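Side-chain contacts in paenibacillus xanthan lyase (Paenibacillus, PDB 6F2P), which catalyses the eliminative cleavage of xanthan as a calcium-binding lyase of polysaccharide lyase family 8: residues D27-A32 against A345-V350; E268-I271 against L276-M279; I271-L276 against T417-F422; Q291-A296 against D331-K336; Y413-N416 against Q421-D424. All coordinates share one frame; numbering follows the deposited sequence.

Interactions 2 to 5 cluster where the helical domain meets the super-sandwich domain, and interaction 1 lies farther out among the helices. Interactions 3 and 5 have centres about 5 Å apart and share Gln-421 and Phe-422. Interactions 2 and 3 share Ile-271 and Leu-276, the bridge residues of one hairpin, with centres about 9 Å apart. Interaction 4 holds a calcium ion, and the side chain of Leu-419 in interaction 3 comes within about 6 Å of that ion. Interaction 1 touches interaction 4, centres about 15 Å apart, through the salt bridge of Asp-29 with Lys-332. Interaction 4 meets interaction 5 where Asp-292 probably bonds to Asn-423.

Interaction 1. Residues D27-A32 against A345-V350; sequences DPDIAA and AANQLV
Asn-347 reaches from helix 340-351 to Asp-27, the N-cap residue of helix 28-46. This is a helix-to-helix contact on the surface of the alpha-helical domain. The side chain of Asn-347 can be followed outward. Its CB lies 4.1 Å from OD2 of Asp-27. Its CG comes nearer to the same oxygen, at 3.8 Å. At the end the amide splits. OD1 of Asn-347 lies beside Asp-29, 4.1 Å from its OD2. ND2 of Asn-347 donates to OD2 of Asp-27 at 2.9 Å, but the angle at the hydrogen is 123° and the bond is weak. The two side chains approach from opposite directions, with carboxylate and amide planes 40° apart.

The carboxylate of Asp-27 divides its work. OD2 faces the neighbouring helix. OD1 caps its own helix and accepts from Ile-30 N at 3.2 Å and weakly from Asp-29 N. With chi1 at -178°, CG of Asp-27 stands beside the carbonyl carbon, and from there the carboxylate serves both helices. Its negative charge at the helix start would suit the helix dipole. An alanine here would remove the carboxylate, which is likely to leave the Ile-30 and Asp-29 amides uncapped and the Asn-347 amide without its mate.

Asp-29 also has an outside partner, since its OD1 forms a salt bridge with Lys-332. Leu-335 touches both Asp-29 and Asn-347 and so flanks the contact. Across the two segments, OD2 of Asp-29 approaches ND2 of Asn-347 to 3.6 Å without a hydrogen bond.

Interaction 2. Residues E268-I271 against L276-M279; sequences EPFI and LMDM
The carbonyl oxygen of Phe-270 accepts from Met-277 N at 2.8 Å, nearly along the C=O axis. The CA-H of Leu-276 meets the same oxygen, with CA at 3.4 Å. Both contacts close a short beta hairpin, in which Ile-271 and Leu-276 form an antiparallel non-hydrogen-bonded pair. The side chains of that pair lie on one face and meet at CG1 of Ile-271 and CD1 of Leu-276. The same CD1 also reaches CB of Phe-270, at 4.1 Å.

The Phe-270 ring is met at its edge by two methionines, each crossing its side chain at about a right angle. Met-277 makes a Met-aromatic contact, its SD lying 5.4 Å from the Phe-270 centroid and 77° off the ring normal. Its chain is extended beyond CG and ends with CE near the carbonyl oxygen of Pro-269.

The residues that touch here are all buried. Leu-276 packs on Ala-295 and Ala-296 of helix 292-307, and Met-277 and Met-279 pack on Val-374 of strand 372-377. The contact thus lies between the helical domain and the first sheet of the super-sandwich domain. In the plane of the Phe-270 ring, CE of Met-279 sits 3.9 Å from CE1.

Interaction 3. Residues I271-L276 against T417-F422; sequences IYKGNL and TDLSQF
Asn-275 and Lys-273, on the type I' turn of a beta hairpin, meet Leu-419 and Thr-417 of the loop after strand 411-415. The contact joins the helical domain to the super-sandwich domain. Lys-273 and Leu-419 cross at about a right angle. CD2 of Leu-419 touches CB of Lys-273 at 3.7 Å and lies 4.0 Å from its CD. Beyond this crossing the lysine chain runs on extended, alongside Thr-417 and pointing the same way. Its NZ ends 3.8 Å from CG2 of Thr-417. OG1 of Thr-417 is hydrogen-bonded to Pro-555 O.

Asn-275 supplies the polar link. Its ND2 donates to Leu-419 O at 2.9 Å, in the carbonyl plane and on a lone pair. The bond is somewhat bent, 136° at the hydrogen, and the acceptor is tilted 28° out of the asparagine amide plane. Asn-423 ND2 also donates to this carbonyl oxygen, which is therefore gripped twice. A leucine in place of Asn-275 would probably cost Leu-419 O one of its two donors and weaken the hold on the loop.

The loop itself is folded by a type I turn from Asp-418 to Gln-421, braced by the bond from Gln-421 NE2 to Asp-418 OD2. Around the contact, Asn-275 rests on Asp-292 and Asp-293 of helix 292-307. Lys-273 lies against Tyr-324 and Leu-328 of helix 312-328.

Interaction 4. Residues Q291-A296 against D331-K336; sequences QDDKAA and DKTFLK. With CA (calcium ion), chain E.
Thr-333 meets Asp-293 at a calcium site on the protein surface. The close part of the contact is centred on this threonine. Its two branches part ways: OG1 binds the calcium ion at 2.3 Å, while CG2 packs 3.7 Å from the backbone O of Asp-293. With chi1 at -57°, OG1 stands beside the backbone N of Thr-333 and CG2 beside the carbonyl carbon. The side chains of Asp-293 and Thr-333 cross at about a right angle.

Asp-331 is the second ligand from the loop, its OD1 also 2.3 Å from the calcium ion. Asp-329 completes the protein ligands, giving a loop in which every second residue binds the ion. Three waters add to the shell.

The two segments share no direct hydrogen bond. Water 1 does the joining. It binds the calcium ion at 2.8 Å and donates to Asp-293 OD2 at 3.0 Å and to Asp-331 OD2 at 3.2 Å. Asp-293 is thus a second-shell residue. Its OD2 lies 5.3 Å from Asp-331 OD2, and the metal and its water would be expected to ease the repulsion between these like charges.

The loose side belongs to the lysines. Lys-294 and Lys-336 are exposed, and the nearest approach of the Lys-294 side chain is CG, 4.7 Å from CG2 of Thr-333.

In the fold, the loop links helix 312-328 to helix 340-351. Phe-334 turns inward onto Val-297, Met-300 and Ile-304 of helix 292-307, and Leu-335 packs on Ile-343 and Ala-346 of helix 340-351.

Interaction 5. Residues Y413-N416 against Q421-D424; sequences YLYN and QFND
Tyr-413 and Tyr-415, with the backbone O of Leu-414 between them, meet Phe-422 in the loop that follows their strand. Strand 411-415 lies at the edge of a four-stranded antiparallel sheet. Segment 421-424 is irregular, and the backbones stay apart: the nearest CA atoms, of Tyr-415 and Gln-421, are 8.0 Å from each other. Side chains fill the interval. Tyr-413 and Tyr-415, two positions apart on the strand, both send their rings to Phe-422, and the three form an aromatic cluster.

The rings meet in two different ways. Tyr-413 brings its edge to the face of Phe-422, a T-shaped contact with centroids 5.4 Å apart and planes at 64°. CD2 of Tyr-413 is the atom above that face, 4.0 Å from CZ of Phe-422. Towards Tyr-415 the roles reverse. Phe-422 brings its own edge over the face of Tyr-415, in an offset edge-to-face pair with planes at 62°. Here CD2 of Phe-422 lies 3.6 Å from CE1 of Tyr-415. With chi1 at -60°, CG of Phe-422 is anti to the carbonyl carbon, which places the ring between Tyr-413 and Gln-421.

The Phe-422 face opposite Tyr-413 is covered by CG of Gln-421, over the ring centre. Phe-426 adds a further edge-to-face partner.

Leu-414 O lies at the edge of the Phe-422 ring, 3.7 Å from CE2, and accepts a hydrogen bond from Arg-515 NH1. The slightly positive ring edge would suit this oxygen. With no hydrogen bond between the two segments, the contact rests on aromatic and apolar packing, with Phe-422 giving an edge to one tyrosine and a face to the other.

Interaction 1. Residues D27-A32 against A345-V350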
# COMPACT_ATOMS: atom_id res chain seq x y z
N ASP A 27 12.04 -12.63 44.46
CA ASP A 27 11.81 -12.72 43.03
C ASP A 27 13.18 -12.80 42.36
O ASP A 27 13.93 -11.82 42.33
CB ASP A 27 11.05 -11.47 42.57
CG ASP A 27 10.70 -11.48 41.09
OD1 ASP A 27 11.53 -11.93 40.27
OD2 ASP A 27 9.59 -11.00 40.76
N PRO A 28 13.52 -13.98 41.81
CA PRO A 28 14.87 -14.22 41.27
C PRO A 28 15.18 -13.30 40.11
O PRO A 28 16.35 -12.96 39.86
CB PRO A 28 14.79 -15.67 40.77
CG PRO A 28 13.32 -15.88 40.47
CD PRO A 28 12.57 -15.06 41.49
N ASP A 29 14.14 -12.89 39.39
CA ASP A 29 14.31 -11.96 38.29
C ASP A 29 14.77 -10.60 38.81
O ASP A 29 15.73 -10.03 38.28
CB ASP A 29 13.02 -11.87 37.48
CG ASP A 29 12.71 -13.16 36.77
OD1 ASP A 29 13.66 -13.74 36.18
OD2 ASP A 29 11.54 -13.60 36.81
N ILE A 30 14.11 -10.10 39.86
CA ILE A 30 14.57 -8.88 40.52
C ILE A 30 15.98 -9.04 41.09
O ILE A 30 16.83 -8.15 40.91
CB ILE A 30 13.61 -8.44 41.65
CG1 ILE A 30 12.25 -8.07 41.05
CG2 ILE A 30 14.21 -7.28 42.43
CD1 ILE A 30 11.20 -7.70 42.07
N ALA A 31 16.23 -10.17 41.74
CA ALA A 31 17.54 -10.43 42.34
C ALA A 31 18.67 -10.37 41.32
O ALA A 31 19.71 -9.76 41.55
CB ALA A 31 17.55 -11.76 43.06
N ALA A 32 18.47 -11.02 40.18
CA ALA A 32 19.44 -11.02 39.10
C ALA A 32 19.74 -9.61 38.63
O ALA A 32 20.89 -9.26 38.36
CB ALA A 32 18.94 -11.86 37.95
N ALA A 345 6.18 -5.00 37.11
CA ALA A 345 4.97 -4.89 36.30
C ALA A 345 4.72 -6.17 35.51
O ALA A 345 3.61 -6.67 35.48
CB ALA A 345 5.05 -3.70 35.36
N ALA A 346 5.76 -6.69 34.87
CA ALA A 346 5.64 -7.89 34.05
C ALA A 346 5.23 -9.09 34.87
O ALA A 346 4.35 -9.84 34.48
CB ALA A 346 6.95 -8.17 33.32
N ASN A 347 5.88 -9.28 36.01
CA ASN A 347 5.60 -10.44 36.85
C ASN A 347 4.21 -10.36 37.49
O ASN A 347 3.50 -11.37 37.57
CB ASN A 347 6.69 -10.63 37.91
CG ASN A 347 7.85 -11.48 37.41
OD1 ASN A 347 7.68 -12.34 36.54
ND2 ASN A 347 9.04 -11.24 37.96
N GLN A 348 3.83 -9.17 37.93
CA GLN A 348 2.52 -8.97 38.53
C GLN A 348 1.46 -9.40 37.53
O GLN A 348 0.47 -10.05 37.87
CB GLN A 348 2.35 -7.49 38.89
CG GLN A 348 1.16 -7.19 39.79
CD GLN A 348 -0.16 -7.14 39.04
OE1 GLN A 348 -1.22 -7.35 39.62
NE2 GLN A 348 -0.09 -6.85 37.74
N LEU A 349 1.71 -9.04 36.28
CA LEU A 349 0.83 -9.35 35.17
C LEU A 349 0.69 -10.85 34.88
O LEU A 349 -0.41 -11.34 34.66
CB LEU A 349 1.33 -8.61 33.93
CG LEU A 349 0.61 -8.85 32.61
CD1 LEU A 349 -0.84 -8.49 32.77
CD2 LEU A 349 1.28 -8.00 31.57
N VAL A 350 1.80 -11.58 34.88
CA VAL A 350 1.71 -13.02 34.61
C VAL A 350 1.20 -13.81 35.82
O VAL A 350 0.86 -14.98 35.70
CB VAL A 350 3.05 -13.61 34.16
CG1 VAL A 350 3.68 -12.73 33.10
CG2 VAL A 350 3.98 -13.74 35.33

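Interaction 2. Residues E268-I271 against L276-M279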
# COMPACT_ATOMS: atom_id res chain seq x y z
N GLU A 268 1.25 -4.90 17.37
CA GLU A 268 0.72 -6.24 17.57
C GLU A 268 0.86 -7.15 16.34
O GLU A 268 1.24 -8.32 16.47
CB GLU A 268 -0.74 -6.18 18.06
CG GLU A 268 -1.25 -7.51 18.58
CD GLU A 268 -2.72 -7.47 18.92
OE1 GLU A 268 -3.39 -6.53 18.46
OE2 GLU A 268 -3.20 -8.37 19.64
N PRO A 269 0.57 -6.64 15.13
CA PRO A 269 0.70 -7.58 14.01
C PRO A 269 2.16 -7.95 13.72
O PRO A 269 2.43 -8.95 13.05
CB PRO A 269 0.12 -6.82 12.81
CG PRO A 269 -0.64 -5.67 13.39
CD PRO A 269 0.04 -5.33 14.69
N PHE A 270 3.09 -7.15 14.22
CA PHE A 270 4.50 -7.36 13.90
C PHE A 270 5.27 -8.04 15.01
O PHE A 270 6.48 -8.22 14.91
CB PHE A 270 5.18 -6.04 13.52
CG PHE A 270 4.67 -5.45 12.25
CD1 PHE A 270 4.89 -6.09 11.04
CD2 PHE A 270 3.95 -4.27 12.26
CE1 PHE A 270 4.41 -5.55 9.86
CE2 PHE A 270 3.48 -3.73 11.09
CZ PHE A 270 3.71 -4.37 9.89
N ILE A 271 4.57 -8.42 16.08
CA ILE A 271 5.21 -9.22 17.11
C ILE A 271 4.72 -10.64 17.01
O ILE A 271 3.56 -10.92 17.32
CB ILE A 271 4.96 -8.69 18.53
CG1 ILE A 271 5.62 -7.33 18.71
CG2 ILE A 271 5.52 -9.68 19.58
CD1 ILE A 271 5.29 -6.69 20.01
N LEU A 276 9.95 -9.25 17.08
CA LEU A 276 9.54 -8.11 16.28
C LEU A 276 10.04 -8.37 14.88
O LEU A 276 11.24 -8.56 14.69
CB LEU A 276 10.16 -6.83 16.84
CG LEU A 276 9.75 -5.51 16.18
CD1 LEU A 276 8.25 -5.36 16.16
CD2 LEU A 276 10.40 -4.34 16.92
N MET A 277 9.14 -8.42 13.91
CA MET A 277 9.50 -8.81 12.55
C MET A 277 10.57 -7.93 11.92
O MET A 277 10.43 -6.70 11.87
CB MET A 277 8.26 -8.84 11.65
CG MET A 277 7.25 -9.90 12.05
SD MET A 277 5.86 -9.99 10.92
CE MET A 277 4.91 -11.26 11.74
N ASP A 278 11.63 -8.56 11.44
CA ASP A 278 12.79 -7.84 10.90
C ASP A 278 12.47 -6.96 9.69
O ASP A 278 13.19 -5.99 9.42
CB ASP A 278 13.89 -8.83 10.52
CG ASP A 278 14.53 -9.48 11.73
OD1 ASP A 278 14.60 -8.81 12.79
OD2 ASP A 278 14.96 -10.64 11.62
N MET A 279 11.41 -7.29 8.97
CA MET A 279 11.10 -6.56 7.75
C MET A 279 10.66 -5.12 8.03
O MET A 279 10.68 -4.29 7.13
CB MET A 279 10.06 -7.30 6.91
CG MET A 279 8.65 -7.29 7.47
SD MET A 279 7.54 -8.24 6.40
CE MET A 279 5.97 -7.98 7.21

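Interaction 3. Residues I271-L276 against T417-F422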
# COMPACT_ATOMS: atom_id res chain seq x y z
N ILE A 271 4.57 -8.42 16.08
CA ILE A 271 5.21 -9.22 17.11
C ILE A 271 4.72 -10.64 17.01
O ILE A 271 3.56 -10.92 17.32
CB ILE A 271 4.96 -8.69 18.53
CG1 ILE A 271 5.62 -7.33 18.71
CG2 ILE A 271 5.52 -9.68 19.58
CD1 ILE A 271 5.29 -6.69 20.01
N TYR A 272 5.59 -11.52 16.56
CA TYR A 272 5.23 -12.92 16.51
C TYR A 272 5.91 -13.65 17.65
O TYR A 272 7.12 -13.85 17.63
CB TYR A 272 5.58 -13.55 15.16
CG TYR A 272 4.84 -14.84 14.95
CD1 TYR A 272 3.52 -14.84 14.51
CD2 TYR A 272 5.44 -16.06 15.25
CE1 TYR A 272 2.83 -16.02 14.34
CE2 TYR A 272 4.75 -17.25 15.08
CZ TYR A 272 3.45 -17.22 14.62
OH TYR A 272 2.77 -18.41 14.46
N LYS A 273 5.12 -14.03 18.65
CA LYS A 273 5.62 -14.79 19.79
C LYS A 273 6.94 -14.25 20.36
O LYS A 273 7.87 -15.01 20.62
CB LYS A 273 5.72 -16.27 19.42
CG LYS A 273 4.38 -16.86 19.00
CD LYS A 273 4.51 -18.33 18.65
CE LYS A 273 3.15 -18.93 18.37
NZ LYS A 273 3.24 -20.40 18.15
N GLY A 274 7.02 -12.94 20.51
CA GLY A 274 8.16 -12.31 21.14
C GLY A 274 9.20 -11.80 20.16
O GLY A 274 10.22 -11.25 20.57
N ASN A 275 8.93 -11.99 18.88
CA ASN A 275 9.83 -11.56 17.82
C ASN A 275 9.26 -10.39 17.04
O ASN A 275 8.21 -10.50 16.41
CB ASN A 275 10.10 -12.73 16.87
CG ASN A 275 10.80 -13.87 17.55
OD1 ASN A 275 11.75 -13.67 18.31
ND2 ASN A 275 10.35 -15.09 17.28
N LEU A 276 9.95 -9.25 17.08
CA LEU A 276 9.54 -8.11 16.28
C LEU A 276 10.04 -8.37 14.88
O LEU A 276 11.24 -8.56 14.69
CB LEU A 276 10.16 -6.83 16.84
CG LEU A 276 9.75 -5.51 16.18
CD1 LEU A 276 8.25 -5.36 16.16
CD2 LEU A 276 10.40 -4.34 16.92
N THR A 417 6.99 -22.01 15.51
CA THR A 417 7.38 -22.27 16.89
C THR A 417 8.90 -22.20 17.09
O THR A 417 9.40 -22.12 18.22
CB THR A 417 6.80 -23.60 17.43
OG1 THR A 417 7.10 -24.65 16.51
CG2 THR A 417 5.31 -23.49 17.58
N ASP A 418 9.64 -22.23 15.99
CA ASP A 418 11.08 -22.06 16.04
C ASP A 418 11.37 -20.59 16.32
O ASP A 418 11.76 -19.85 15.42
CB ASP A 418 11.71 -22.49 14.72
CG ASP A 418 13.23 -22.46 14.76
OD1 ASP A 418 13.79 -22.28 15.86
OD2 ASP A 418 13.85 -22.61 13.70
N LEU A 419 11.19 -20.19 17.58
CA LEU A 419 11.25 -18.79 17.98
C LEU A 419 12.58 -18.11 17.67
O LEU A 419 12.65 -16.89 17.55
CB LEU A 419 10.94 -18.63 19.47
CG LEU A 419 9.59 -19.19 19.95
CD1 LEU A 419 9.33 -18.77 21.38
CD2 LEU A 419 8.46 -18.76 19.04
N SER A 420 13.64 -18.91 17.54
CA SER A 420 14.98 -18.34 17.41
C SER A 420 15.43 -18.23 15.96
O SER A 420 16.54 -17.77 15.69
CB SER A 420 16.00 -19.15 18.21
OG SER A 420 16.31 -20.35 17.53
N GLN A 421 14.56 -18.66 15.05
CA GLN A 421 14.90 -18.75 13.63
C GLN A 421 15.70 -17.56 13.10
O GLN A 421 16.72 -17.73 12.45
CB GLN A 421 13.64 -18.96 12.79
CG GLN A 421 13.89 -18.97 11.29
CD GLN A 421 14.82 -20.08 10.85
OE1 GLN A 421 15.49 -19.98 9.82
NE2 GLN A 421 14.88 -21.16 11.63
N PHE A 422 15.24 -16.35 13.41
CA PHE A 422 15.84 -15.15 12.83
C PHE A 422 16.74 -14.41 13.80
O PHE A 422 17.34 -13.40 13.45
CB PHE A 422 14.76 -14.22 12.26
CG PHE A 422 13.94 -14.86 11.19
CD1 PHE A 422 14.50 -15.17 9.96
CD2 PHE A 422 12.62 -15.19 11.41
CE1 PHE A 422 13.76 -15.77 8.97
CE2 PHE A 422 11.87 -15.79 10.42
CZ PHE A 422 12.44 -16.08 9.20

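Interaction 4. Residues Q291-A296 against D331-K336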
# COMPACT_ATOMS: atom_id res chain seq x y z
N GLN A 291 18.72 -8.18 17.83
CA GLN A 291 18.01 -9.13 16.98
C GLN A 291 16.52 -9.14 17.33
O GLN A 291 16.11 -8.61 18.36
CB GLN A 291 18.65 -10.51 17.09
CG GLN A 291 20.09 -10.50 16.61
CD GLN A 291 20.81 -11.82 16.79
OE1 GLN A 291 20.56 -12.79 16.07
NE2 GLN A 291 21.72 -11.87 17.76
N ASP A 292 15.71 -9.75 16.46
CA ASP A 292 14.25 -9.61 16.53
C ASP A 292 13.61 -9.84 17.91
O ASP A 292 12.71 -9.09 18.32
CB ASP A 292 13.55 -10.44 15.43
CG ASP A 292 13.72 -11.94 15.61
OD1 ASP A 292 14.56 -12.37 16.43
OD2 ASP A 292 13.00 -12.69 14.90
N ASP A 293 14.09 -10.85 18.64
CA ASP A 293 13.56 -11.11 19.99
C ASP A 293 13.97 -10.03 20.99
O ASP A 293 13.18 -9.67 21.86
CB ASP A 293 13.95 -12.50 20.49
CG ASP A 293 15.45 -12.67 20.67
OD1 ASP A 293 16.24 -11.94 20.02
OD2 ASP A 293 15.84 -13.57 21.44
N LYS A 294 15.17 -9.49 20.85
CA LYS A 294 15.59 -8.38 21.71
C LYS A 294 14.88 -7.09 21.31
O LYS A 294 14.54 -6.27 22.16
CB LYS A 294 17.12 -8.19 21.71
CG LYS A 294 17.87 -8.98 22.78
CD LYS A 294 17.96 -8.21 24.10
CE LYS A 294 18.87 -8.92 25.11
NZ LYS A 294 19.31 -8.04 26.24
N ALA A 295 14.64 -6.93 20.01
CA ALA A 295 14.01 -5.72 19.48
C ALA A 295 12.58 -5.59 19.96
O ALA A 295 12.03 -4.49 20.04
CB ALA A 295 14.05 -5.71 17.96
N ALA A 296 11.97 -6.72 20.28
CA ALA A 296 10.58 -6.77 20.70
C ALA A 296 10.38 -6.21 22.10
O ALA A 296 9.28 -5.77 22.47
CB ALA A 296 10.08 -8.20 20.64
N ASP A 331 12.83 -18.42 28.09
CA ASP A 331 14.21 -18.08 28.43
C ASP A 331 14.34 -16.65 28.95
O ASP A 331 15.44 -16.10 29.00
CB ASP A 331 15.15 -18.31 27.24
CG ASP A 331 14.81 -17.43 26.06
OD1 ASP A 331 13.71 -16.84 26.04
OD2 ASP A 331 15.65 -17.32 25.14
N LYS A 332 13.21 -16.05 29.29
CA LYS A 332 13.17 -14.73 29.95
C LYS A 332 13.93 -13.60 29.22
O LYS A 332 14.59 -12.77 29.86
CB LYS A 332 13.64 -14.86 31.40
CG LYS A 332 12.74 -15.78 32.23
CD LYS A 332 13.18 -15.86 33.67
CE LYS A 332 12.17 -16.64 34.49
NZ LYS A 332 12.58 -16.76 35.91
N THR A 333 13.83 -13.59 27.90
CA THR A 333 14.35 -12.50 27.09
C THR A 333 13.94 -11.15 27.67
O THR A 333 14.79 -10.30 27.92
CB THR A 333 13.87 -12.59 25.62
OG1 THR A 333 14.25 -13.85 25.07
CG2 THR A 333 14.48 -11.47 24.79
N PHE A 334 12.64 -10.97 27.90
CA PHE A 334 12.12 -9.72 28.47
C PHE A 334 12.63 -9.45 29.89
O PHE A 334 13.22 -8.39 30.15
CB PHE A 334 10.59 -9.69 28.43
CG PHE A 334 10.00 -8.41 28.98
CD1 PHE A 334 9.83 -7.31 28.17
CD2 PHE A 334 9.62 -8.31 30.31
CE1 PHE A 334 9.29 -6.14 28.67
CE2 PHE A 334 9.10 -7.14 30.81
CZ PHE A 334 8.93 -6.06 29.99
N LEU A 335 12.38 -10.39 30.81
CA LEU A 335 12.72 -10.20 32.23
C LEU A 335 14.20 -9.93 32.48
O LEU A 335 14.56 -9.18 33.39
CB LEU A 335 12.24 -11.37 33.09
CG LEU A 335 10.71 -11.44 33.21
CD1 LEU A 335 10.26 -12.77 33.77
CD2 LEU A 335 10.18 -10.30 34.05
N LYS A 336 15.06 -10.52 31.66
CA LYS A 336 16.50 -10.33 31.82
C LYS A 336 17.00 -9.04 31.18
O LYS A 336 18.18 -8.70 31.31
CB LYS A 336 17.26 -11.51 31.22
CG LYS A 336 17.13 -12.80 32.00
CD LYS A 336 17.37 -13.99 31.11
CE LYS A 336 17.72 -15.22 31.91
NZ LYS A 336 19.07 -15.08 32.53
CA CA E . 12.90 -15.57 24.26
O HOH W 1 14.72 -16.21 22.29
O HOH W 2 11.64 -13.87 23.17
O HOH W 3 10.95 -16.96 24.11

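Interaction 5. Residues Y413-N416 against Q421-D424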
# COMPACT_ATOMS: atom_id res chain seq x y z
N TYR A 413 9.15 -13.94 4.99
CA TYR A 413 9.52 -14.43 6.31
C TYR A 413 8.45 -15.38 6.81
O TYR A 413 7.27 -15.03 6.83
CB TYR A 413 9.63 -13.28 7.31
CG TYR A 413 10.77 -12.32 7.09
CD1 TYR A 413 10.68 -11.31 6.13
CD2 TYR A 413 11.93 -12.38 7.87
CE1 TYR A 413 11.71 -10.40 5.95
CE2 TYR A 413 12.97 -11.47 7.70
CZ TYR A 413 12.85 -10.49 6.73
OH TYR A 413 13.87 -9.59 6.54
N LEU A 414 8.85 -16.59 7.22
CA LEU A 414 7.89 -17.54 7.78
C LEU A 414 8.14 -17.76 9.26
O LEU A 414 9.22 -18.20 9.66
CB LEU A 414 7.94 -18.87 7.04
CG LEU A 414 6.96 -19.93 7.53
CD1 LEU A 414 5.50 -19.53 7.25
CD2 LEU A 414 7.29 -21.25 6.87
N TYR A 415 7.14 -17.42 10.08
CA TYR A 415 7.27 -17.48 11.53
C TYR A 415 6.51 -18.67 12.08
O TYR A 415 5.35 -18.88 11.72
CB TYR A 415 6.77 -16.19 12.16
CG TYR A 415 7.64 -14.99 11.84
CD1 TYR A 415 8.74 -14.69 12.63
CD2 TYR A 415 7.36 -14.17 10.76
CE1 TYR A 415 9.55 -13.61 12.35
CE2 TYR A 415 8.17 -13.09 10.46
CZ TYR A 415 9.26 -12.81 11.26
OH TYR A 415 10.08 -11.73 10.99
N ASN A 416 7.15 -19.44 12.95
CA ASN A 416 6.48 -20.55 13.61
C ASN A 416 7.01 -20.77 15.02
O ASN A 416 7.43 -19.82 15.67
CB ASN A 416 6.53 -21.83 12.77
CG ASN A 416 7.93 -22.20 12.34
OD1 ASN A 416 8.90 -21.93 13.04
ND2 ASN A 416 8.03 -22.83 11.18
N GLN A 421 14.56 -18.66 15.05
CA GLN A 421 14.90 -18.75 13.63
C GLN A 421 15.70 -17.56 13.10
O GLN A 421 16.72 -17.73 12.45
CB GLN A 421 13.64 -18.96 12.79
CG GLN A 421 13.89 -18.97 11.29
CD GLN A 421 14.82 -20.08 10.85
OE1 GLN A 421 15.49 -19.98 9.82
NE2 GLN A 421 14.88 -21.16 11.63
N PHE A 422 15.24 -16.35 13.41
CA PHE A 422 15.84 -15.15 12.83
C PHE A 422 16.74 -14.41 13.80
O PHE A 422 17.34 -13.40 13.45
CB PHE A 422 14.76 -14.22 12.26
CG PHE A 422 13.94 -14.86 11.19
CD1 PHE A 422 14.50 -15.17 9.96
CD2 PHE A 422 12.62 -15.19 11.41
CE1 PHE A 422 13.76 -15.77 8.97
CE2 PHE A 422 11.87 -15.79 10.42
CZ PHE A 422 12.44 -16.08 9.20
N ASN A 423 16.82 -14.92 15.03
CA ASN A 423 17.84 -14.48 15.97
C ASN A 423 18.89 -15.59 16.12
O ASN A 423 19.03 -16.41 15.21
CB ASN A 423 17.25 -14.02 17.31
CG ASN A 423 16.20 -14.98 17.85
OD1 ASN A 423 16.53 -15.93 18.56
ND2 ASN A 423 14.93 -14.72 17.54
N ASP A 424 19.62 -15.62 17.22
CA ASP A 424 20.64 -16.65 17.42
C ASP A 424 21.65 -16.60 16.25
O ASP A 424 22.14 -17.63 15.78
CB ASP A 424 19.95 -18.02 17.55
CG ASP A 424 20.91 -19.17 17.74
OD1 ASP A 424 21.93 -19.01 18.47
OD2 ASP A 424 20.65 -20.24 17.14